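Side-chain contacts in molybdopterin adenylyltransferase (Pyrococcus furiosus, PDB 4LHB), which catalyses the adenylylation of molybdopterin with ATP, a step in the biosynthesis of the molybdenum or tungsten cofactor: residues P53-E58 / N164-G169; I80-A85 / D91-T96; L119-V124 / E171-E176; E123-K128 / F157-S162. All coordinates share one frame; numbering follows the deposited sequence.

Contact 1: residues P53-E58 / N164-G169; sequences PLIIEE and NAVKTG
I55 and V166 make the buried half of this helix pairing, L54 and K167 its outer half. All the contact across the two segments is apolar. CG1 of I55 lies 3.6 Å from CG1 of V166, and CD1 of I55 follows at 4.1 Å from the same V166 methyl, the two side chains crossing at about a right angle. V166 reaches this place because its CG1 stands anti to the backbone N (chi1 163°), while I55 leads with the longer of its branches. Further out, L54 lays CD2 against the aliphatic part of K167, 3.5 Å from its CG, again nearly perpendicular; the same L54 CD2 stays 4.4 Å from V166 CG1, a looser touch that ties the two pairs together. K167 is exposed, so it contributes a methylene to the packing and takes its amine onward to the surface.

The hydrogen bonds run along the helices. N164 O accepts two donors, T168 N and T168 OG1, which come from opposite faces of its carbonyl plane; the hydroxyl is 2.9 Å from the oxygen.

Charge adds a further link: E58 OE1, one turn beyond L54, forms salt bridges with K61 and with K174 of helix 163-184.

The axes of the short segments run 10.4 Å apart with an angle of 21° between their directions, so helices 51-60 and 163-184 lie side by side and nearly parallel. I55 and V166 also touch strand 92-96 beneath them. This is one helical layer covering a face of the central sheet in the alpha/beta fold of the MoaB/Mog family.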
loop_
_atom_site.group_PDB
_atom_site.type_symbol
_atom_site.label_atom_id
_atom_site.label_comp_id
_atom_site.label_asym_id
_atom_site.label_seq_id
_atom_site.Cartn_x
_atom_site.Cartn_y
_atom_site.Cartn_z
ATOM N N PRO C 53 0.669 -14.004 -31.797
ATOM C CA PRO C 53 1.451 -14.090 -33.059
ATOM C C PRO C 53 1.800 -12.755 -33.676
ATOM O O PRO C 53 2.915 -12.603 -34.183
ATOM C CB PRO C 53 0.519 -14.893 -33.991
ATOM C CG PRO C 53 -0.206 -15.783 -33.030
ATOM C CD PRO C 53 -0.516 -14.895 -31.843
ATOM N N LEU C 54 0.873 -11.806 -33.640
ATOM C CA LEU C 54 1.199 -10.460 -34.079
ATOM C C LEU C 54 2.416 -9.925 -33.277
ATOM O O LEU C 54 3.433 -9.563 -33.870
ATOM C CB LEU C 54 -0.006 -9.534 -33.948
ATOM C CG LEU C 54 0.225 -8.071 -34.339
ATOM C CD1 LEU C 54 0.951 -7.952 -35.696
ATOM C CD2 LEU C 54 -1.127 -7.335 -34.333
ATOM N N ILE C 55 2.319 -9.933 -31.943
ATOM C CA ILE C 55 3.416 -9.499 -31.058
ATOM C C ILE C 55 4.709 -10.206 -31.427
ATOM O O ILE C 55 5.760 -9.571 -31.470
ATOM C CB ILE C 55 3.113 -9.705 -29.528
ATOM C CG1 ILE C 55 1.909 -8.868 -29.054
ATOM C CG2 ILE C 55 4.275 -9.335 -28.624
ATOM C CD1 ILE C 55 1.201 -9.476 -27.850
ATOM N N ILE C 56 4.642 -11.508 -31.688
ATOM C CA ILE C 56 5.844 -12.271 -32.018
ATOM C C ILE C 56 6.420 -11.813 -33.370
ATOM O O ILE C 56 7.617 -11.733 -33.538
ATOM C CB ILE C 56 5.570 -13.791 -32.070
ATOM C CG1 ILE C 56 5.204 -14.323 -30.687
ATOM C CG2 ILE C 56 6.779 -14.594 -32.581
ATOM C CD1 ILE C 56 4.468 -15.639 -30.775
ATOM N N GLU C 57 5.556 -11.526 -34.322
ATOM C CA GLU C 57 5.993 -11.094 -35.630
ATOM C C GLU C 57 6.709 -9.781 -35.481
ATOM O O GLU C 57 7.859 -9.663 -35.882
ATOM C CB GLU C 57 4.801 -10.918 -36.559
ATOM C CG GLU C 57 5.116 -10.930 -38.044
ATOM C CD GLU C 57 3.849 -10.813 -38.886
ATOM O OE1 GLU C 57 3.635 -11.660 -39.782
ATOM O OE2 GLU C 57 3.041 -9.886 -38.634
ATOM N N GLU C 58 6.036 -8.808 -34.868
ATOM C CA GLU C 58 6.554 -7.457 -34.785
ATOM C C GLU C 58 7.832 -7.332 -34.002
ATOM O O GLU C 58 8.749 -6.588 -34.390
ATOM C CB GLU C 58 5.527 -6.548 -34.185
ATOM C CG GLU C 58 4.362 -6.321 -35.129
ATOM C CD GLU C 58 4.678 -5.362 -36.272
ATOM O OE1 GLU C 58 5.728 -4.676 -36.261
ATOM O OE2 GLU C 58 3.836 -5.281 -37.176
ATOM N N ASN C 164 -6.419 -4.664 -32.049
ATOM C CA ASN C 164 -6.187 -3.220 -32.172
ATOM C C ASN C 164 -5.439 -2.610 -30.993
ATOM O O ASN C 164 -4.532 -1.781 -31.177
ATOM C CB ASN C 164 -7.494 -2.438 -32.394
ATOM C CG ASN C 164 -8.022 -2.569 -33.826
ATOM O OD1 ASN C 164 -7.249 -2.631 -34.794
ATOM N ND2 ASN C 164 -9.343 -2.626 -33.964
ATOM N N ALA C 165 -5.830 -3.004 -29.789
ATOM C CA ALA C 165 -5.181 -2.537 -28.605
ATOM C C ALA C 165 -3.746 -3.014 -28.681
ATOM O O ALA C 165 -2.807 -2.273 -28.300
ATOM C CB ALA C 165 -5.880 -3.062 -27.358
ATOM N N VAL C 166 -3.542 -4.231 -29.191
ATOM C CA VAL C 166 -2.181 -4.740 -29.253
ATOM C C VAL C 166 -1.274 -3.978 -30.243
ATOM O O VAL C 166 -0.085 -3.731 -29.970
ATOM C CB VAL C 166 -2.162 -6.226 -29.509
ATOM C CG1 VAL C 166 -0.784 -6.642 -29.974
ATOM C CG2 VAL C 166 -2.544 -6.926 -28.226
ATOM N N LYS C 167 -1.840 -3.545 -31.363
ATOM C CA LYS C 167 -1.066 -2.808 -32.368
ATOM C C LYS C 167 -0.664 -1.447 -31.832
ATOM O O LYS C 167 0.468 -1.037 -32.036
ATOM C CB LYS C 167 -1.845 -2.648 -33.670
ATOM C CG LYS C 167 -1.962 -3.902 -34.520
ATOM C CD LYS C 167 -2.911 -3.698 -35.720
ATOM C CE LYS C 167 -2.570 -2.440 -36.542
ATOM N NZ LYS C 167 -3.233 -2.432 -37.881
ATOM N N THR C 168 -1.563 -0.760 -31.127
ATOM C CA THR C 168 -1.192 0.517 -30.527
ATOM C C THR C 168 -0.085 0.308 -29.497
ATOM O O THR C 168 0.863 1.085 -29.443
ATOM C CB THR C 168 -2.379 1.209 -29.857
ATOM O OG1 THR C 168 -3.582 0.941 -30.597
ATOM C CG2 THR C 168 -2.177 2.707 -29.810
ATOM N N GLY C 169 -0.166 -0.757 -28.698
ATOM C CA GLY C 169 0.919 -1.068 -27.745
ATOM C C GLY C 169 2.271 -1.383 -28.390
ATOM O O GLY C 169 3.365 -0.963 -27.921
#

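Contact 2: residues I80-A85 / D91-T96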
loop_
_atom_site.group_PDB
_atom_site.type_symbol
_atom_site.label_atom_id
_atom_site.label_comp_id
_atom_site.label_asym_id
_atom_site.label_seq_id
_atom_site.Cartn_x
_atom_site.Cartn_y
_atom_site.Cartn_z
ATOM N N ILE C 80 3.440 -18.561 -13.628
ATOM C CA ILE C 80 4.305 -19.674 -14.018
ATOM C C ILE C 80 4.897 -19.320 -15.399
ATOM O O ILE C 80 6.047 -19.552 -15.663
ATOM C CB ILE C 80 3.540 -21.047 -14.042
ATOM C CG1 ILE C 80 3.463 -21.692 -12.642
ATOM C CG2 ILE C 80 4.196 -22.083 -14.941
ATOM C CD1 ILE C 80 2.463 -22.868 -12.539
ATOM N N ALA C 81 4.083 -18.766 -16.268
ATOM C CA ALA C 81 4.511 -18.423 -17.602
ATOM C C ALA C 81 5.586 -17.300 -17.543
ATOM O O ALA C 81 6.673 -17.457 -18.056
ATOM C CB ALA C 81 3.313 -18.022 -18.448
ATOM N N LEU C 82 5.279 -16.200 -16.876
ATOM C CA LEU C 82 6.185 -15.085 -16.772
ATOM C C LEU C 82 7.561 -15.569 -16.370
ATOM O O LEU C 82 8.543 -15.166 -16.948
ATOM C CB LEU C 82 5.650 -14.084 -15.742
ATOM C CG LEU C 82 6.559 -12.910 -15.426
ATOM C CD1 LEU C 82 6.833 -12.169 -16.724
ATOM C CD2 LEU C 82 5.998 -11.972 -14.363
ATOM N N PHE C 83 7.653 -16.451 -15.397
ATOM C CA PHE C 83 8.974 -16.825 -14.908
ATOM C C PHE C 83 9.646 -17.884 -15.769
ATOM O O PHE C 83 10.860 -18.016 -15.744
ATOM C CB PHE C 83 8.957 -17.110 -13.404
ATOM C CG PHE C 83 8.889 -15.838 -12.608
ATOM C CD1 PHE C 83 9.991 -15.045 -12.497
ATOM C CD2 PHE C 83 7.691 -15.359 -12.139
ATOM C CE1 PHE C 83 9.932 -13.818 -11.865
ATOM C CE2 PHE C 83 7.617 -14.157 -11.480
ATOM C CZ PHE C 83 8.748 -13.363 -11.360
ATOM N N GLU C 84 8.878 -18.618 -16.547
ATOM C CA GLU C 84 9.476 -19.477 -17.543
ATOM C C GLU C 84 10.092 -18.625 -18.680
ATOM O O GLU C 84 11.179 -18.897 -19.120
ATOM C CB GLU C 84 8.447 -20.450 -18.125
ATOM C CG GLU C 84 8.200 -21.688 -17.287
ATOM C CD GLU C 84 7.288 -22.702 -17.975
ATOM O OE1 GLU C 84 7.414 -23.866 -17.617
ATOM O OE2 GLU C 84 6.453 -22.352 -18.835
ATOM N N ALA C 85 9.362 -17.629 -19.149
ATOM C CA ALA C 85 9.886 -16.695 -20.114
ATOM C C ALA C 85 11.212 -16.131 -19.584
ATOM O O ALA C 85 12.229 -16.130 -20.276
ATOM C CB ALA C 85 8.878 -15.568 -20.402
ATOM N N ASP C 91 14.513 -10.794 -21.627
ATOM C CA ASP C 91 14.751 -9.481 -21.017
ATOM C C ASP C 91 13.476 -8.609 -21.026
ATOM O O ASP C 91 13.341 -7.626 -20.220
ATOM C CB ASP C 91 15.785 -8.685 -21.848
ATOM C CG ASP C 91 17.089 -9.439 -22.058
ATOM O OD1 ASP C 91 17.865 -9.545 -21.082
ATOM O OD2 ASP C 91 17.349 -9.908 -23.203
ATOM N N VAL C 92 12.620 -8.904 -22.002
ATOM C CA VAL C 92 11.361 -8.226 -22.225
ATOM C C VAL C 92 10.260 -9.305 -22.314
ATOM O O VAL C 92 10.482 -10.359 -22.891
ATOM C CB VAL C 92 11.347 -7.471 -23.549
ATOM C CG1 VAL C 92 10.028 -6.752 -23.713
ATOM C CG2 VAL C 92 12.531 -6.513 -23.654
ATOM N N VAL C 93 9.105 -9.071 -21.705
ATOM C CA VAL C 93 7.999 -10.017 -21.758
ATOM C C VAL C 93 6.736 -9.232 -21.949
ATOM O O VAL C 93 6.496 -8.234 -21.264
ATOM C CB VAL C 93 7.833 -10.812 -20.467
ATOM C CG1 VAL C 93 6.553 -11.629 -20.549
ATOM C CG2 VAL C 93 9.047 -11.692 -20.191
ATOM N N VAL C 94 5.906 -9.681 -22.874
ATOM C CA VAL C 94 4.682 -9.005 -23.128
ATOM C C VAL C 94 3.503 -9.931 -23.041
ATOM O O VAL C 94 3.476 -11.015 -23.608
ATOM C CB VAL C 94 4.749 -8.143 -24.388
ATOM C CG1 VAL C 94 5.979 -8.442 -25.201
ATOM C CG2 VAL C 94 3.434 -8.102 -25.136
ATOM N N THR C 95 2.554 -9.520 -22.215
ATOM C CA THR C 95 1.383 -10.311 -21.956
ATOM C C THR C 95 0.342 -9.602 -22.722
ATOM O O THR C 95 0.301 -8.343 -22.715
ATOM C CB THR C 95 1.044 -10.345 -20.441
ATOM O OG1 THR C 95 0.725 -9.005 -19.952
ATOM C CG2 THR C 95 2.234 -10.902 -19.710
ATOM N N THR C 96 -0.517 -10.384 -23.353
ATOM C CA THR C 96 -1.763 -9.845 -23.878
ATOM C C THR C 96 -3.010 -10.504 -23.271
ATOM O O THR C 96 -3.119 -11.713 -23.224
ATOM C CB THR C 96 -1.814 -9.948 -25.408
ATOM O OG1 THR C 96 -3.109 -9.505 -25.838
ATOM C CG2 THR C 96 -1.498 -11.382 -25.907
#
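V93 of strand 92-96 meets L82 and A85 of helix 75-87 in the returning half of a beta-alpha-beta crossover: the chain leaves strand 64-71, passes through the helix and comes back as strand 92-96, parallel to the first, with strand 32-38 between them in the sheet. The contact is wholly buried and has no hydrogen bond across it.

The V93 side chain can be followed outward from the sheet. Its CB is 4.1 Å from L82 CD1. One methyl, CG1, turned anti to the backbone N (chi1 172°), comes closer to that same leucine methyl, at 3.9 Å. The other, CG2, bridges two helix residues one turn apart: it is 4.1 Å from L82 CD1 and 3.9 Å from A85 CB. Thus L82 CD1 is held against all three side-chain carbons of the valine, and A85, whose CB points toward the strand, lets the helix backbone come close, with the CA atoms of A85 and V93 7.1 Å apart.

V93 also packs on I36 of the neighbouring strand 32-38. V92 and V94 turn to the other face of the sheet, toward helices 163-184 and 51-60 respectively. The helix's outer side meets a second subunit, where F83 packs on L79 of that chain. Over one face of the F83 ring lies L82 CG, 4.2 Å above the plane and offset toward its rim.

Contact 3: residues L119-V124 / E171-E176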
loop_
_atom_site.group_PDB
_atom_site.type_symbol
_atom_site.label_atom_id
_atom_site.label_comp_id
_atom_site.label_asym_id
_atom_site.label_seq_id
_atom_site.Cartn_x
_atom_site.Cartn_y
_atom_site.Cartn_z
ATOM N N LEU C 119 6.501 2.111 -15.010
ATOM C CA LEU C 119 6.690 3.055 -16.110
ATOM C C LEU C 119 5.396 3.794 -16.278
ATOM O O LEU C 119 4.403 3.377 -15.727
ATOM C CB LEU C 119 7.128 2.346 -17.397
ATOM C CG LEU C 119 8.452 1.558 -17.297
ATOM C CD1 LEU C 119 8.901 0.789 -18.560
ATOM C CD2 LEU C 119 9.564 2.449 -16.800
ATOM N N SER C 120 5.410 4.902 -17.016
ATOM C CA SER C 120 4.178 5.653 -17.373
ATOM C C SER C 120 3.577 5.119 -18.688
ATOM O O SER C 120 2.962 5.859 -19.466
ATOM C CB SER C 120 4.496 7.122 -17.580
ATOM O OG SER C 120 5.491 7.564 -16.675
ATOM N N PHE C 121 3.772 3.836 -18.946
ATOM C CA PHE C 121 3.318 3.236 -20.176
ATOM C C PHE C 121 1.815 3.303 -20.401
ATOM O O PHE C 121 1.364 3.452 -21.532
ATOM C CB PHE C 121 3.797 1.804 -20.227
ATOM C CG PHE C 121 3.370 1.091 -21.440
ATOM C CD1 PHE C 121 4.220 0.998 -22.524
ATOM C CD2 PHE C 121 2.115 0.518 -21.502
ATOM C CE1 PHE C 121 3.818 0.344 -23.685
ATOM C CE2 PHE C 121 1.699 -0.146 -22.647
ATOM C CZ PHE C 121 2.553 -0.230 -23.752
ATOM N N GLY C 122 1.029 3.204 -19.334
ATOM C CA GLY C 122 -0.422 3.149 -19.487
ATOM C C GLY C 122 -0.934 4.465 -19.951
ATOM O O GLY C 122 -1.857 4.534 -20.765
ATOM N N GLU C 123 -0.356 5.530 -19.397
ATOM C CA GLU C 123 -0.780 6.884 -19.747
ATOM C C GLU C 123 -0.522 7.121 -21.205
ATOM O O GLU C 123 -1.399 7.628 -21.900
ATOM C CB GLU C 123 0.017 7.923 -19.015
ATOM C CG GLU C 123 -0.087 7.927 -17.516
ATOM C CD GLU C 123 0.321 9.278 -16.939
ATOM O OE1 GLU C 123 0.802 10.161 -17.693
ATOM O OE2 GLU C 123 0.167 9.474 -15.724
ATOM N N VAL C 124 0.685 6.761 -21.657
ATOM C CA VAL C 124 1.077 6.970 -23.055
ATOM C C VAL C 124 0.196 6.134 -23.990
ATOM O O VAL C 124 -0.417 6.661 -24.943
ATOM C CB VAL C 124 2.586 6.733 -23.259
ATOM C CG1 VAL C 124 2.889 6.570 -24.734
ATOM C CG2 VAL C 124 3.369 7.900 -22.615
ATOM N N GLU C 171 3.270 -0.243 -31.304
ATOM C CA GLU C 171 3.907 0.966 -31.774
ATOM C C GLU C 171 4.863 1.491 -30.663
ATOM O O GLU C 171 6.015 1.877 -30.918
ATOM C CB GLU C 171 2.849 2.015 -32.103
ATOM C CG GLU C 171 2.507 2.254 -33.573
ATOM C CD GLU C 171 1.964 3.688 -33.782
ATOM O OE1 GLU C 171 2.652 4.670 -33.373
ATOM O OE2 GLU C 171 0.845 3.844 -34.344
ATOM N N ILE C 172 4.380 1.455 -29.414
ATOM C CA ILE C 172 5.088 2.095 -28.299
ATOM C C ILE C 172 6.286 1.282 -27.860
ATOM O O ILE C 172 7.364 1.826 -27.609
ATOM C CB ILE C 172 4.126 2.463 -27.135
ATOM C CG1 ILE C 172 3.012 3.382 -27.649
ATOM C CG2 ILE C 172 4.854 3.175 -26.012
ATOM C CD1 ILE C 172 1.832 3.478 -26.713
ATOM N N ILE C 173 6.122 -0.023 -27.800
ATOM C CA ILE C 173 7.230 -0.903 -27.422
ATOM C C ILE C 173 8.369 -0.829 -28.441
ATOM O O ILE C 173 9.519 -0.637 -28.049
ATOM C CB ILE C 173 6.743 -2.358 -27.231
ATOM C CG1 ILE C 173 5.685 -2.407 -26.118
ATOM C CG2 ILE C 173 7.894 -3.314 -26.893
ATOM C CD1 ILE C 173 4.705 -3.546 -26.259
ATOM N N LYS C 174 8.034 -0.982 -29.735
ATOM C CA LYS C 174 8.978 -0.815 -30.840
ATOM C C LYS C 174 9.714 0.524 -30.723
ATOM O O LYS C 174 10.920 0.574 -30.869
ATOM C CB LYS C 174 8.280 -0.903 -32.210
ATOM C CG LYS C 174 7.666 -2.273 -32.549
ATOM C CD LYS C 174 8.250 -2.979 -33.790
ATOM C CE LYS C 174 7.836 -2.367 -35.150
ATOM N NZ LYS C 174 6.369 -2.349 -35.448
ATOM N N SER C 175 9.011 1.608 -30.432
ATOM C CA SER C 175 9.680 2.892 -30.256
ATOM C C SER C 175 10.577 2.987 -29.008
ATOM O O SER C 175 11.621 3.676 -29.063
ATOM C CB SER C 175 8.658 3.996 -30.270
ATOM O OG SER C 175 9.233 5.228 -29.953
ATOM N N GLU C 176 10.256 2.271 -27.909
ATOM C CA GLU C 176 10.977 2.537 -26.654
ATOM C C GLU C 176 11.705 1.398 -26.017
ATOM O O GLU C 176 12.433 1.604 -25.022
ATOM C CB GLU C 176 10.067 3.175 -25.635
ATOM C CG GLU C 176 9.327 4.383 -26.178
ATOM C CD GLU C 176 10.279 5.479 -26.614
ATOM O OE1 GLU C 176 9.957 6.209 -27.557
ATOM O OE2 GLU C 176 11.343 5.619 -25.989
#
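Between 119-124 and 171-176 the backbones are nearest at V124 and I172, their CA atoms 8.2 Å apart, with 119-124 contributing the first turn of helix 121-133 and 171-176 the middle of helix 163-184. I172 is the central side chain, and its two branches serve different partners. CG2 meets the F121 ring at a slant, 3.8 Å from CE1. CD1, at the end of the other branch, lies 3.8 Å from V124 CG1, which also approaches I172 CG2 at 4.1 Å. The isoleucine is therefore wedged between a phenyl group and a valine methyl one turn apart. F121 gets its ring there because CG stands anti to the backbone N (chi1 179°), which carries the ring across to the long helix; the same CE1 also meets I173 CG1 at 4.1 Å. Cutting I172 back to an alanine is likely to open a gap between F121 and V124, leaving V124 CG1 without its isoleucine partner and the ring with I173 as its main neighbour on this helix.

Away from the apolar patch, S175 OG donates a 2.7 Å hydrogen bond to E176 OE1, reaching it from above the carboxylate plane. A third subunit also meets the start of helix 121-133: S120 OG bonds to T140 O of that chain, and V124 packs on its T137.

F121 also rests on A144 and L159 of the sheet. The arrangement is thus a helix pair over the sheet, part of the alpha/beta fold of the MoaB/Mog family, that also borders a neighbouring subunit of the hexamer.

Contact 4: residues E123-K128 / F157-S162. With SO4 (sulfate ion), chain F.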
loop_
_atom_site.group_PDB
_atom_site.type_symbol
_atom_site.label_atom_id
_atom_site.label_comp_id
_atom_site.label_asym_id
_atom_site.label_seq_id
_atom_site.Cartn_x
_atom_site.Cartn_y
_atom_site.Cartn_z
ATOM N N GLU C 123 -0.356 5.530 -19.397
ATOM C CA GLU C 123 -0.780 6.884 -19.747
ATOM C C GLU C 123 -0.522 7.121 -21.205
ATOM O O GLU C 123 -1.399 7.628 -21.900
ATOM C CB GLU C 123 0.017 7.923 -19.015
ATOM C CG GLU C 123 -0.087 7.927 -17.516
ATOM C CD GLU C 123 0.321 9.278 -16.939
ATOM O OE1 GLU C 123 0.802 10.161 -17.693
ATOM O OE2 GLU C 123 0.167 9.474 -15.724
ATOM N N VAL C 124 0.685 6.761 -21.657
ATOM C CA VAL C 124 1.077 6.970 -23.055
ATOM C C VAL C 124 0.196 6.134 -23.990
ATOM O O VAL C 124 -0.417 6.661 -24.943
ATOM C CB VAL C 124 2.586 6.733 -23.259
ATOM C CG1 VAL C 124 2.889 6.570 -24.734
ATOM C CG2 VAL C 124 3.369 7.900 -22.615
ATOM N N PHE C 125 0.055 4.863 -23.632
ATOM C CA PHE C 125 -0.901 3.965 -24.273
ATOM C C PHE C 125 -2.276 4.595 -24.357
ATOM O O PHE C 125 -2.898 4.596 -25.398
ATOM C CB PHE C 125 -1.021 2.613 -23.515
ATOM C CG PHE C 125 -1.836 1.606 -24.239
ATOM C CD1 PHE C 125 -1.235 0.682 -25.058
ATOM C CD2 PHE C 125 -3.210 1.622 -24.157
ATOM C CE1 PHE C 125 -1.983 -0.242 -25.766
ATOM C CE2 PHE C 125 -3.972 0.729 -24.876
ATOM C CZ PHE C 125 -3.352 -0.217 -25.668
ATOM N N ARG C 126 -2.780 5.077 -23.242
ATOM C CA ARG C 126 -4.098 5.659 -23.252
ATOM C C ARG C 126 -4.158 6.909 -24.107
ATOM O O ARG C 126 -5.150 7.110 -24.806
ATOM C CB ARG C 126 -4.619 5.898 -21.818
ATOM C CG ARG C 126 -5.188 4.608 -21.233
ATOM C CD ARG C 126 -5.880 4.721 -19.887
ATOM N NE ARG C 126 -4.926 5.016 -18.835
ATOM C CZ ARG C 126 -4.087 4.141 -18.313
ATOM N NH1 ARG C 126 -4.064 2.887 -18.729
ATOM N NH2 ARG C 126 -3.229 4.532 -17.384
ATOM N N ALA C 127 -3.104 7.720 -24.107
ATOM C CA ALA C 127 -3.101 8.945 -24.948
ATOM C C ALA C 127 -3.179 8.576 -26.422
ATOM O O ALA C 127 -4.002 9.110 -27.139
ATOM C CB ALA C 127 -1.899 9.836 -24.675
ATOM N N LYS C 128 -2.368 7.644 -26.880
ATOM C CA LYS C 128 -2.445 7.296 -28.289
ATOM C C LYS C 128 -3.822 6.698 -28.595
ATOM O O LYS C 128 -4.445 7.038 -29.591
ATOM C CB LYS C 128 -1.325 6.319 -28.700
ATOM C CG LYS C 128 -1.236 6.045 -30.206
ATOM C CD LYS C 128 -0.777 7.268 -31.009
ATOM C CE LYS C 128 -0.839 7.063 -32.534
ATOM N NZ LYS C 128 -2.076 7.620 -33.174
ATOM N N PHE C 157 5.577 -5.649 -20.208
ATOM C CA PHE C 157 4.524 -4.845 -20.730
ATOM C C PHE C 157 3.257 -5.739 -20.645
ATOM O O PHE C 157 3.282 -6.945 -21.021
ATOM C CB PHE C 157 4.813 -4.537 -22.216
ATOM C CG PHE C 157 6.013 -3.664 -22.449
ATOM C CD1 PHE C 157 5.918 -2.281 -22.356
ATOM C CD2 PHE C 157 7.238 -4.218 -22.792
ATOM C CE1 PHE C 157 7.045 -1.490 -22.558
ATOM C CE2 PHE C 157 8.351 -3.420 -23.022
ATOM C CZ PHE C 157 8.264 -2.071 -22.888
ATOM N N SER C 158 2.156 -5.164 -20.191
ATOM C CA SER C 158 0.901 -5.897 -20.178
ATOM C C SER C 158 -0.108 -5.116 -20.931
ATOM O O SER C 158 -0.428 -3.978 -20.601
ATOM C CB SER C 158 0.433 -6.199 -18.745
ATOM O OG SER C 158 1.340 -7.160 -18.219
ATOM N N LEU C 159 -0.606 -5.762 -21.973
ATOM C CA LEU C 159 -1.486 -5.150 -22.942
ATOM C C LEU C 159 -2.860 -5.800 -22.914
ATOM O O LEU C 159 -2.975 -6.941 -22.472
ATOM C CB LEU C 159 -0.865 -5.366 -24.321
ATOM C CG LEU C 159 0.569 -4.901 -24.532
ATOM C CD1 LEU C 159 0.974 -5.338 -25.946
ATOM C CD2 LEU C 159 0.645 -3.395 -24.366
ATOM N N PRO C 160 -3.889 -5.071 -23.371
ATOM C CA PRO C 160 -5.205 -5.673 -23.554
ATOM C C PRO C 160 -5.182 -6.730 -24.619
ATOM O O PRO C 160 -4.166 -6.951 -25.265
ATOM C CB PRO C 160 -6.103 -4.509 -24.004
ATOM C CG PRO C 160 -5.418 -3.283 -23.513
ATOM C CD PRO C 160 -3.944 -3.596 -23.489
ATOM N N GLY C 161 -6.316 -7.384 -24.773
ATOM C CA GLY C 161 -6.448 -8.591 -25.556
ATOM C C GLY C 161 -6.743 -8.333 -27.005
ATOM O O GLY C 161 -6.247 -9.067 -27.843
ATOM N N SER C 162 -7.530 -7.309 -27.322
ATOM C CA SER C 162 -7.877 -7.065 -28.725
ATOM C C SER C 162 -6.639 -6.827 -29.607
ATOM O O SER C 162 -5.626 -6.274 -29.144
ATOM C CB SER C 162 -8.851 -5.910 -28.883
ATOM O OG SER C 162 -8.245 -4.674 -28.611
HETATM S S SO4 F . -8.606 -7.640 -22.016
HETATM O O1 SO4 F . -8.878 -8.970 -22.591
HETATM O O2 SO4 F . -9.552 -7.282 -20.945
HETATM O O3 SO4 F . -7.267 -7.692 -21.377
HETATM O O4 SO4 F . -8.720 -6.577 -23.065
#
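The F125 ring approaches P160 and L159 with its far end, and both meet it obliquely. CZ is 4.1 Å from P160 CD, and CE1 is 4.3 Å from L159 CD2. The phenyl and pyrrolidine rings come from opposite directions, one from the helix, the other from the end of the strand. F125 extends this far because its CG is anti to the backbone N (chi1 -172°). At these distances the touches are loose, and they are wholly apolar; the long F125 side chain spans the 9.2 Å between the CA atoms of F125 and L159.

Just beyond P160 the chain binds a sulfate ion, probably from the crystallisation liquor. G161 N donates to its O4 at 3.1 Å, nearly straight with an N-H...O angle of 167°. P160 CB lies 3.5 Å from that same oxygen, so the proline has the aromatic ring at one end and the anion at the other. T99 N also binds the sulfate. A backbone-NH site of this kind, in a protein that handles ATP and molybdopterin phosphates, is consistent with a place for a phosphate group, though the ion itself proves no substrate contact.

S162, next along, is the N-cap of helix 163-184, its OG bonded to A165 N. The F157 ring meets that of F121 with planes at about 60°. F125 thus reaches from helix 121-133 to the end of strand 153-159, beside A165 and G169 of helix 163-184; the strand runs next to strand 92-96 and leads through the 160-162 turn into that same helix.

How the contacts relate
Contacts 1, 3 and 4 lie on one side of the sheet; contact 2 lies on the other, its centre about 17 Å from those of contacts 3 and 4. Strand 92-96 joins the two layers: its V94 CG2 lies 3.8 Å from I55 CD1 of contact 1, while V93 faces helix 75-87. Contacts 3 and 4, centres about 8 Å apart, share helix 121-133, and I172 CD1 comes within 3.7 Å of F125 CA. Contacts 1 and 3 both use helix 163-184 and are linked by the E58-K174 salt bridge. T96 OG1 of contact 2 bonds to P160 O of contact 4 at 2.8 Å, beside the sulfate-binding turn.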